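Local coordinates for Ifi204 (PDB 5YZW), which acts as an interferon-inducible DNA sensor of the PYHIN family, and probably recognises DNA through HIN domains such as the HINb domain described here, at residues Thr23-Lys27 against Glu28-Met32; Thr51-Lys54 against Ser55-Pro59; Val149-Gly153 against Arg154-Val158. All blocks are in the same frame, centred on the assembly; numbering follows the deposited sequence.

Contact 1 (Thr23-Lys27 against Glu28-Met32)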
loop_
_atom_site.group_PDB
_atom_site.type_symbol
_atom_site.label_atom_id
_atom_site.label_comp_id
_atom_site.label_asym_id
_atom_site.label_seq_id
_atom_site.Cartn_x
_atom_site.Cartn_y
_atom_site.Cartn_z
ATOM N N THR A 23 7.336 7.171 -9.286
ATOM C CA THR A 23 7.930 6.404 -10.369
ATOM C C THR A 23 8.380 5.045 -9.855
ATOM O O THR A 23 9.250 4.963 -8.983
ATOM C CB THR A 23 9.108 7.182 -10.959
ATOM O OG1 THR A 23 8.742 8.563 -11.120
ATOM C CG2 THR A 23 9.567 6.590 -12.277
ATOM N N TYR A 24 7.786 3.985 -10.391
ATOM C CA TYR A 24 8.143 2.639 -9.981
ATOM C C TYR A 24 9.009 1.928 -11.006
ATOM O O TYR A 24 9.650 0.931 -10.666
ATOM C CB TYR A 24 6.883 1.811 -9.701
ATOM C CG TYR A 24 6.044 1.491 -10.915
ATOM C CD1 TYR A 24 5.079 2.388 -11.385
ATOM C CD2 TYR A 24 6.198 0.282 -11.583
ATOM C CE1 TYR A 24 4.309 2.095 -12.509
ATOM C CE2 TYR A 24 5.427 -0.026 -12.695
ATOM C CZ TYR A 24 4.484 0.884 -13.151
ATOM O OH TYR A 24 3.730 0.593 -14.253
ATOM N N ASP A 25 9.052 2.412 -12.243
ATOM C CA ASP A 25 9.989 1.910 -13.247
ATOM C C ASP A 25 10.751 3.133 -13.751
ATOM O O ASP A 25 10.223 3.922 -14.545
ATOM C CB ASP A 25 9.247 1.152 -14.352
ATOM C CG ASP A 25 10.166 0.646 -15.462
ATOM O OD1 ASP A 25 11.246 1.230 -15.684
ATOM O OD2 ASP A 25 9.800 -0.355 -16.119
ATOM N N LEU A 26 11.995 3.297 -13.276
ATOM C CA LEU A 26 12.744 4.507 -13.593
ATOM C C LEU A 26 13.172 4.559 -15.050
ATOM O O LEU A 26 13.426 5.652 -15.562
ATOM C CB LEU A 26 13.982 4.640 -12.697
ATOM C CG LEU A 26 13.759 5.264 -11.312
ATOM C CD1 LEU A 26 15.075 5.358 -10.526
ATOM C CD2 LEU A 26 13.071 6.627 -11.402
ATOM N N LYS A 27 13.243 3.412 -15.728
ATOM C CA LYS A 27 13.726 3.389 -17.107
ATOM C C LYS A 27 12.776 4.129 -18.040
ATOM O O LYS A 27 13.213 4.934 -18.874
ATOM C CB LYS A 27 13.913 1.944 -17.572
ATOM C CG LYS A 27 14.425 1.807 -18.998
ATOM C CD LYS A 27 15.140 0.470 -19.194
ATOM C CE LYS A 27 15.489 0.239 -20.659
ATOM N NZ LYS A 27 16.183 -1.066 -20.863
ATOM N N GLU A 28 11.472 3.861 -17.914
ATOM C CA GLU A 28 10.442 4.467 -18.755
ATOM C C GLU A 28 9.529 5.408 -17.977
ATOM O O GLU A 28 8.467 5.777 -18.479
ATOM C CB GLU A 28 9.605 3.395 -19.459
ATOM C CG GLU A 28 10.378 2.117 -19.747
ATOM C CD GLU A 28 9.766 1.266 -20.854
ATOM O OE1 GLU A 28 9.503 1.802 -21.953
ATOM O OE2 GLU A 28 9.559 0.053 -20.626
ATOM N N ASP A 29 9.935 5.821 -16.776
ATOM C CA ASP A 29 9.219 6.832 -16.002
ATOM C C ASP A 29 7.760 6.413 -15.798
ATOM O O ASP A 29 6.843 7.235 -15.849
ATOM C CB ASP A 29 9.325 8.207 -16.678
ATOM C CG ASP A 29 8.822 9.336 -15.799
ATOM O OD1 ASP A 29 9.295 9.423 -14.642
ATOM O OD2 ASP A 29 7.878 10.077 -16.221
ATOM N N LYS A 30 7.547 5.110 -15.591
ATOM C CA LYS A 30 6.204 4.600 -15.331
ATOM C C LYS A 30 5.750 5.019 -13.937
ATOM O O LYS A 30 6.515 4.933 -12.970
ATOM C CB LYS A 30 6.164 3.077 -15.454
ATOM C CG LYS A 30 6.440 2.532 -16.852
ATOM C CD LYS A 30 5.764 1.166 -17.030
ATOM C CE LYS A 30 6.483 0.342 -18.092
ATOM N NZ LYS A 30 5.692 -0.858 -18.480
ATOM N N ARG A 31 4.494 5.471 -13.833
ATOM C CA ARG A 31 3.967 6.026 -12.593
ATOM C C ARG A 31 2.784 5.220 -12.068
ATOM O O ARG A 31 2.023 4.611 -12.836
ATOM C CB ARG A 31 3.539 7.494 -12.769
ATOM C CG ARG A 31 4.578 8.367 -13.468
ATOM C CD ARG A 31 5.483 9.106 -12.475
ATOM N NE ARG A 31 4.798 10.127 -11.679
ATOM C CZ ARG A 31 5.388 10.804 -10.693
ATOM N NH1 ARG A 31 6.660 10.550 -10.398
ATOM N NH2 ARG A 31 4.720 11.730 -10.007
ATOM N N MET A 32 2.622 5.254 -10.745
ATOM C CA MET A 32 1.496 4.608 -10.089
ATOM C C MET A 32 1.243 5.340 -8.776
ATOM O O MET A 32 2.078 6.128 -8.323
ATOM C CB MET A 32 1.781 3.119 -9.866
ATOM C CG MET A 32 2.665 2.859 -8.660
ATOM S SD MET A 32 3.122 1.131 -8.491
ATOM C CE MET A 32 1.618 0.469 -7.754
HETATM O O HOH W 1 2.248 2.816 -14.983
#

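Contact 2 (Thr51-Lys54 against Ser55-Pro59)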
loop_
_atom_site.group_PDB
_atom_site.type_symbol
_atom_site.label_atom_id
_atom_site.label_comp_id
_atom_site.label_asym_id
_atom_site.label_seq_id
_atom_site.Cartn_x
_atom_site.Cartn_y
_atom_site.Cartn_z
ATOM N N THR A 51 -1.971 7.473 -13.615
ATOM C CA THR A 51 -1.992 8.468 -12.554
ATOM C C THR A 51 -2.751 9.721 -12.943
ATOM O O THR A 51 -2.890 10.622 -12.101
ATOM C CB THR A 51 -0.556 8.796 -12.103
ATOM O OG1 THR A 51 0.215 9.256 -13.220
ATOM C CG2 THR A 51 0.082 7.537 -11.547
ATOM N N ALA A 52 -3.292 9.794 -14.164
ATOM C CA ALA A 52 -4.266 10.847 -14.427
ATOM C C ALA A 52 -5.405 10.786 -13.420
ATOM O O ALA A 52 -6.004 11.815 -13.088
ATOM C CB ALA A 52 -4.815 10.752 -15.857
ATOM N N LEU A 53 -5.680 9.599 -12.889
ATOM C CA LEU A 53 -6.748 9.401 -11.916
ATOM C C LEU A 53 -6.462 10.032 -10.554
ATOM O O LEU A 53 -7.335 9.963 -9.679
ATOM C CB LEU A 53 -7.006 7.904 -11.754
ATOM C CG LEU A 53 -7.740 7.260 -12.929
ATOM C CD1 LEU A 53 -7.819 5.743 -12.764
ATOM C CD2 LEU A 53 -9.137 7.850 -13.008
ATOM N N LYS A 54 -5.279 10.632 -10.352
ATOM C CA LYS A 54 -4.986 11.319 -9.096
ATOM C C LYS A 54 -6.104 12.289 -8.706
ATOM O O LYS A 54 -6.489 12.368 -7.533
ATOM C CB LYS A 54 -3.639 12.045 -9.217
ATOM C CG LYS A 54 -3.253 12.943 -8.049
ATOM C CD LYS A 54 -2.052 13.825 -8.444
ATOM C CE LYS A 54 -1.647 14.758 -7.318
ATOM N NZ LYS A 54 -0.314 15.379 -7.561
ATOM N N SER A 55 -6.670 13.008 -9.680
ATOM C CA SER A 55 -7.754 13.946 -9.383
ATOM C C SER A 55 -9.027 13.277 -8.878
ATOM O O SER A 55 -9.895 13.972 -8.348
ATOM C CB SER A 55 -8.103 14.780 -10.619
ATOM O OG SER A 55 -8.558 13.948 -11.669
ATOM N N LYS A 56 -9.177 11.966 -9.018
ATOM C CA LYS A 56 -10.382 11.309 -8.527
ATOM C C LYS A 56 -10.183 10.506 -7.249
ATOM O O LYS A 56 -11.161 10.253 -6.527
ATOM C CB LYS A 56 -10.964 10.400 -9.617
ATOM C CG LYS A 56 -11.609 11.223 -10.738
ATOM C CD LYS A 56 -12.014 10.366 -11.917
ATOM C CE LYS A 56 -12.350 11.239 -13.124
ATOM N NZ LYS A 56 -12.877 10.399 -14.237
ATOM N N PHE A 57 -8.954 10.119 -6.929
ATOM C CA PHE A 57 -8.715 9.402 -5.680
ATOM C C PHE A 57 -8.361 10.415 -4.588
ATOM O O PHE A 57 -7.236 10.490 -4.079
ATOM C CB PHE A 57 -7.648 8.338 -5.875
ATOM C CG PHE A 57 -8.151 7.113 -6.576
ATOM C CD1 PHE A 57 -8.325 7.110 -7.960
ATOM C CD2 PHE A 57 -8.489 5.972 -5.854
ATOM C CE1 PHE A 57 -8.798 5.971 -8.605
ATOM C CE2 PHE A 57 -8.962 4.834 -6.486
ATOM C CZ PHE A 57 -9.116 4.828 -7.869
ATOM N N ILE A 58 -9.366 11.216 -4.262
ATOM C CA ILE A 58 -9.314 12.173 -3.162
ATOM C C ILE A 58 -10.039 11.551 -1.976
ATOM O O ILE A 58 -11.172 11.093 -2.143
ATOM C CB ILE A 58 -9.969 13.508 -3.552
ATOM C CG1 ILE A 58 -9.305 14.077 -4.803
ATOM C CG2 ILE A 58 -9.918 14.493 -2.394
ATOM C CD1 ILE A 58 -7.824 14.287 -4.633
ATOM N N PRO A 59 -9.431 11.500 -0.791
ATOM C CA PRO A 59 -10.136 10.948 0.372
ATOM C C PRO A 59 -11.532 11.545 0.524
ATOM O O PRO A 59 -11.717 12.758 0.452
ATOM C CB PRO A 59 -9.216 11.325 1.531
ATOM C CG PRO A 59 -7.802 11.250 0.901
ATOM C CD PRO A 59 -8.023 11.841 -0.481
HETATM O O HOH W 2 -8.926 11.812 -13.982
HETATM O O HOH W 3 -4.986 11.378 -5.353
#

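Contact 3 (Val149-Gly153 against Arg154-Val158)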
loop_
_atom_site.group_PDB
_atom_site.type_symbol
_atom_site.label_atom_id
_atom_site.label_comp_id
_atom_site.label_asym_id
_atom_site.label_seq_id
_atom_site.Cartn_x
_atom_site.Cartn_y
_atom_site.Cartn_z
ATOM N N VAL A 149 13.247 -4.022 8.049
ATOM C CA VAL A 149 12.779 -3.602 6.739
ATOM C C VAL A 149 13.997 -3.511 5.834
ATOM O O VAL A 149 14.950 -2.788 6.138
ATOM C CB VAL A 149 12.031 -2.264 6.804
ATOM C CG1 VAL A 149 11.570 -1.845 5.412
ATOM C CG2 VAL A 149 10.836 -2.370 7.745
ATOM N N VAL A 150 13.992 -4.268 4.746
ATOM C CA VAL A 150 15.107 -4.290 3.809
ATOM C C VAL A 150 14.733 -3.429 2.615
ATOM O O VAL A 150 13.752 -3.710 1.909
ATOM C CB VAL A 150 15.461 -5.723 3.383
ATOM C CG1 VAL A 150 16.677 -5.718 2.464
ATOM C CG2 VAL A 150 15.754 -6.570 4.618
ATOM N N VAL A 151 15.494 -2.367 2.398
ATOM C CA VAL A 151 15.253 -1.434 1.308
ATOM C C VAL A 151 16.423 -1.493 0.340
ATOM O O VAL A 151 17.593 -1.438 0.751
ATOM C CB VAL A 151 15.018 -0.010 1.832
ATOM C CG1 VAL A 151 14.798 0.956 0.676
ATOM C CG2 VAL A 151 13.800 0.001 2.752
ATOM N N TYR A 152 16.107 -1.615 -0.943
ATOM C CA TYR A 152 17.082 -1.566 -2.021
ATOM C C TYR A 152 16.527 -0.720 -3.162
ATOM O O TYR A 152 15.322 -0.723 -3.417
ATOM C CB TYR A 152 17.399 -2.969 -2.529
ATOM C CG TYR A 152 18.456 -2.987 -3.592
ATOM C CD1 TYR A 152 19.800 -2.905 -3.252
ATOM C CD2 TYR A 152 18.118 -3.075 -4.936
ATOM C CE1 TYR A 152 20.779 -2.916 -4.217
ATOM C CE2 TYR A 152 19.093 -3.087 -5.912
ATOM C CZ TYR A 152 20.421 -3.006 -5.545
ATOM O OH TYR A 152 21.400 -3.019 -6.507
ATOM N N GLY A 153 17.410 -0.002 -3.858
ATOM C CA GLY A 153 16.994 0.705 -5.062
ATOM C C GLY A 153 16.354 2.059 -4.817
ATOM O O GLY A 153 16.762 2.773 -3.898
ATOM N N ARG A 154 15.333 2.413 -5.613
ATOM C CA ARG A 154 14.819 3.781 -5.612
ATOM C C ARG A 154 14.459 4.257 -4.205
ATOM O O ARG A 154 14.678 5.424 -3.865
ATOM C CB ARG A 154 13.614 3.895 -6.554
ATOM C CG ARG A 154 12.332 3.228 -6.060
ATOM C CD ARG A 154 11.176 3.392 -7.072
ATOM N NE ARG A 154 10.253 2.270 -6.957
ATOM C CZ ARG A 154 9.306 2.203 -6.029
ATOM N NH1 ARG A 154 9.143 3.204 -5.175
ATOM N NH2 ARG A 154 8.532 1.139 -5.941
ATOM N N LEU A 155 13.935 3.368 -3.362
ATOM C CA LEU A 155 13.496 3.783 -2.034
ATOM C C LEU A 155 14.652 4.007 -1.059
ATOM O O LEU A 155 14.394 4.413 0.080
ATOM C CB LEU A 155 12.495 2.763 -1.455
ATOM C CG LEU A 155 11.075 2.796 -2.068
ATOM C CD1 LEU A 155 10.162 1.748 -1.438
ATOM C CD2 LEU A 155 10.431 4.175 -1.944
ATOM N N THR A 156 15.915 3.782 -1.457
ATOM C CA THR A 156 16.997 4.163 -0.553
ATOM C C THR A 156 17.171 5.672 -0.464
ATOM O O THR A 156 17.875 6.137 0.437
ATOM C CB THR A 156 18.346 3.519 -0.950
ATOM O OG1 THR A 156 18.729 3.911 -2.272
ATOM C CG2 THR A 156 18.268 2.006 -0.894
ATOM N N ASN A 157 16.547 6.443 -1.360
ATOM C CA ASN A 157 16.657 7.897 -1.318
ATOM C C ASN A 157 15.745 8.540 -0.280
ATOM O O ASN A 157 15.749 9.770 -0.162
ATOM C CB ASN A 157 16.349 8.510 -2.693
ATOM C CG ASN A 157 17.069 7.809 -3.834
ATOM O OD1 ASN A 157 16.489 7.576 -4.894
ATOM N ND2 ASN A 157 18.342 7.474 -3.622
ATOM N N VAL A 158 14.968 7.764 0.468
ATOM C CA VAL A 158 14.040 8.337 1.438
ATOM C C VAL A 158 14.821 8.636 2.712
ATOM O O VAL A 158 15.232 7.718 3.426
ATOM C CB VAL A 158 12.860 7.398 1.715
ATOM C CG1 VAL A 158 12.001 7.950 2.848
ATOM C CG2 VAL A 158 12.019 7.173 0.451
HETATM O O HOH W 4 13.033 0.631 -3.672
#

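Contact 1 (Thr23-Lys27 against Glu28-Met32)
T23 faces R31 as an antiparallel non-hydrogen-bonded pair and D25 faces K30 as a hydrogen-bonded one, the register slipping by one residue between them in a beta bulge near the end of a hairpin. Y24 is the extra residue: its N donates to K30 O at 3.0 Å, while K30 N bonds back to D25 O at 3.1 Å. The Y24 ring shows how a bulge can turn a side chain across its partner strand. Its CG stands between the backbone N and the carbonyl carbon (chi1 68°), and the ring presents an edge to the R31 carbonyl, with CE1 3.4 Å from R31 O. Water 1 bridges Y24 OH and R31 O, donating to the latter. M32 adds an oblique Met-aromatic contact, its SD 4.1 Å from the ring centroid, and the CB and CD of K30 lie against the phenol end. With an alanine here, M32 SD is likely to lose this ring contact and the bridging water its hold on the hydroxyl. Beyond the bulge, R31 bends at chi2 and chi3, returning its guanidinium toward T23; NH1 donates to T23 OG1 at 3.0 Å, the oxygen lying in the guanidinium plane. At the turn D25 OD1 accepts from K27 N at 3.0 Å, an Asx turn, and from E28 N more weakly. The E28 carboxylate comes near D25 OD2, a proximity probably offset by the salt bridge from D25 to R186. This hairpin joins strands 11-25 and 30-38 of the first sheet. H187 meets the Y24 ring edge-to-face, so the loop before strand 189-192 of the second sheet rests on the bulge, while M32 is buried against F22 and F49.

Contact 2 (Thr51-Lys54 against Ser55-Pro59)
L53 and F57 meet where a 3-10 turn gives way to an inverse gamma turn centred on F57, in the connection between strands 43-48 and 62-71 of an OB-type fold. Backbone hydrogen bonds dominate. L53 O is gripped twice: K56 N approaches from above the carbonyl plane at 2.8 Å, and F57 N comes almost end-on at 3.2 Å. A further bond from F57 N to K54 O is weak. With CG anti to its carbonyl carbon (chi1 -77°), the F57 ring lies edge-on to L53 O.

Apolar packing is lighter. L53 CB lies 4.1 Å from F57 CD1, and the L53 CD2 methyl touches the aliphatic CD of K56, whose extended chain carries NZ onward to a weak bond with V83 O. The F57 ring also meets F33 edge-to-face. Both L53 and F57 pack on V48 and I77, and F57 reaches V15 and V18 as well, so the turn is fastened to strands 11-25, 43-48 and 74-77 through buried side chains.

Waters complete the polar account. Water 2 donates to A52 O and also hydrogen-bonds to S55 OG. Water 3 links the 3-10 segment to the gamma turn, donating to K54 O at 2.8 Å and to F57 O at 2.7 Å.

Contact 3 (Val149-Gly153 against Arg154-Val158)
T156 closes back on G153 across a 3-10 turn that follows strand 145-151, in the second OB-type unit of the HIN domain. The principle is that of a single carbonyl shared by the backbone and the side chain of one residue. From the T156 backbone, N donates to G153 O at 2.8 Å, from above the carbonyl plane and with a nearly straight N-H...O angle of 169°. Along the side chain, CB comes first and lies 3.4 Å from the same oxygen. At the tip the two branches part. OG1, set between the backbone N and the carbonyl carbon (chi1 60°), gives its proton to G153 O at 2.8 Å, tilted only modestly from the carbonyl plane. CG2 also lies against G153 O, at 3.4 Å, and reaches on to G153 N, Y152 CA and the CG1 methyl of V151.

That methyl is the second point of packing. V151 CG1 is anti to its own N (chi1 179°), which sets it 3.6 Å from L155 CB, and both side chains are buried against M190 of strand 189-192. T156 and V151 also lean on I136 of the neighbouring strand 135-142. G153 itself has backbone angles at which a side chain would jam against the preceding carbonyl oxygen. R154, next in the chain, sends its guanidinium outside the turn, where NH2 bonds to S188 O and R186 O. Water 4 spans the start of the turn, donating to Y152 O at 2.7 Å and accepting from L155 N.

Along the chain the three contacts come in series, and together they sample both halves of the HIN domain. Contacts 1 and 2 belong to the first sheet, contact 3 to the second. Contacts 2 and 3 occupy corresponding connections of two OB-type units, yet their centres are about 26 Å apart and they do not touch. Contact 1 lies between them, its centre about 18 Å from that of contact 2 and about 15 Å from that of contact 3, and it meets both: T51 CG2 packs on M32 N, and R154 CD on T23 O. R186 engages both D25 and R154. The hairpin at 23-32 thus forms part of the interface joining the two units into one compact domain.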